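Local coordinates for rhusiopathiae surface protein B (Erysipelothrix rhusiopathiae, PDB 3V10) that probably binds collagen at the bacterial surface, this chain being the collagen-binding region of a longer, cell-wall-anchored adhesin, at residues Asp36-Gly40 and Gln41-Phe45. Sequence-based numbering, arbitrary orientation.
Sequences DMNNG and QKVKF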
# COMPACT_ATOMS: atom_id res chain seq x y z
N ASP A 36 28.80 -7.50 9.81
CA ASP A 36 30.11 -7.77 9.26
C ASP A 36 30.70 -9.12 9.67
O ASP A 36 31.91 -9.31 9.62
CB ASP A 36 31.09 -6.65 9.64
CG ASP A 36 31.05 -6.32 11.12
OD1 ASP A 36 30.64 -7.19 11.92
OD2 ASP A 36 31.44 -5.20 11.49
N MET A 37 29.85 -10.05 10.08
CA MET A 37 30.31 -11.39 10.45
C MET A 37 29.90 -12.34 9.33
O MET A 37 28.71 -12.60 9.15
CB MET A 37 29.70 -11.86 11.77
CG MET A 37 30.28 -11.22 13.02
SD MET A 37 32.10 -11.22 13.08
CE MET A 37 32.48 -12.88 12.91
N ASN A 38 30.87 -12.83 8.59
CA ASN A 38 30.60 -13.74 7.48
C ASN A 38 31.12 -15.15 7.77
O ASN A 38 32.33 -15.40 7.70
CB ASN A 38 31.22 -13.18 6.20
CG ASN A 38 30.95 -14.05 4.99
OD1 ASN A 38 29.99 -14.82 4.97
ND2 ASN A 38 31.80 -13.94 3.98
N ASN A 39 30.21 -16.06 8.09
CA ASN A 39 30.59 -17.43 8.40
C ASN A 39 31.55 -17.46 9.59
O ASN A 39 32.51 -18.22 9.62
CB ASN A 39 31.24 -18.10 7.19
CG ASN A 39 30.27 -18.98 6.42
OD1 ASN A 39 30.37 -19.12 5.20
ND2 ASN A 39 29.34 -19.60 7.14
N GLY A 40 31.27 -16.61 10.57
CA GLY A 40 32.10 -16.55 11.77
C GLY A 40 33.39 -15.78 11.58
O GLY A 40 34.22 -15.75 12.48
N GLN A 41 33.55 -15.17 10.41
CA GLN A 41 34.75 -14.40 10.13
C GLN A 41 34.45 -12.93 9.89
O GLN A 41 33.56 -12.58 9.12
CB GLN A 41 35.50 -14.97 8.93
CG GLN A 41 36.17 -16.30 9.21
CD GLN A 41 37.34 -16.56 8.29
OE1 GLN A 41 38.21 -15.71 8.13
NE2 GLN A 41 37.37 -17.75 7.70
N LYS A 42 35.22 -12.08 10.55
CA LYS A 42 35.06 -10.65 10.44
C LYS A 42 35.43 -10.11 9.06
O LYS A 42 36.49 -10.43 8.52
CB LYS A 42 35.94 -9.98 11.49
CG LYS A 42 35.26 -9.85 12.83
CD LYS A 42 34.17 -8.82 12.70
CE LYS A 42 34.77 -7.49 12.33
NZ LYS A 42 35.48 -6.93 13.51
N VAL A 43 34.55 -9.30 8.47
CA VAL A 43 34.83 -8.69 7.18
C VAL A 43 34.80 -7.18 7.37
O VAL A 43 34.21 -6.68 8.33
CB VAL A 43 33.79 -9.07 6.08
CG1 VAL A 43 33.68 -10.57 5.96
CG2 VAL A 43 32.43 -8.44 6.40
N LYS A 44 35.42 -6.45 6.45
CA LYS A 44 35.47 -4.99 6.51
C LYS A 44 34.75 -4.45 5.26
O LYS A 44 35.28 -4.53 4.15
CB LYS A 44 36.94 -4.54 6.52
CG LYS A 44 37.23 -3.20 7.21
CD LYS A 44 37.61 -3.35 8.71
CE LYS A 44 36.43 -3.82 9.60
NZ LYS A 44 36.23 -5.30 9.86
N PHE A 45 33.55 -3.92 5.44
CA PHE A 45 32.80 -3.38 4.31
C PHE A 45 33.50 -2.14 3.80
O PHE A 45 33.95 -1.30 4.57
CB PHE A 45 31.36 -3.07 4.72
CG PHE A 45 30.55 -4.29 5.05
CD1 PHE A 45 30.43 -5.33 4.13
CD2 PHE A 45 29.88 -4.40 6.27
CE1 PHE A 45 29.67 -6.46 4.41
CE2 PHE A 45 29.11 -5.53 6.56
CZ PHE A 45 29.01 -6.56 5.63
O HOH W 1 33.46 -4.60 9.99
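D36 and V43 close the open end of a tight hairpin, V43 N giving a nearly straight 2.9 Å hydrogen bond to D36 O. N38 N donates likewise to Q41 O at 2.8 Å, and Q41 N returns a more bent bond to N38 O, approaching from above that carbonyl plane. M37 and K42, the non-hydrogen-bonded pair between, meet on one face. K42 CB leaves the strand on this face, and CG runs across the M37 thioether, 3.5 Å from SD. The bend at chi2 (-70°) brings CD to 3.2 Å from M37 SD. A bend at chi3 carries CE alongside the D36 carboxylate, 4.1 Å from D36 CG; chi4 then sets NZ, which stops 4.8 Å from D36 OD2, opposite charges without contact. D36 OD2 instead accepts from V111 N and is hydrogen-bonded to a water that also reaches V43 O. Across the hairpin, V43 CG1 touches N38 CB at 3.6 Å, while CG2 sits over one face of the F45 ring, offset toward its rim; F101 stacks on the same ring and Y4 meets it edge-to-face. With N39 and G40 both at positive phi, this is a beta hairpin with a two-residue loop, closed by a type I' turn and projecting from the end of the Ig-like domain.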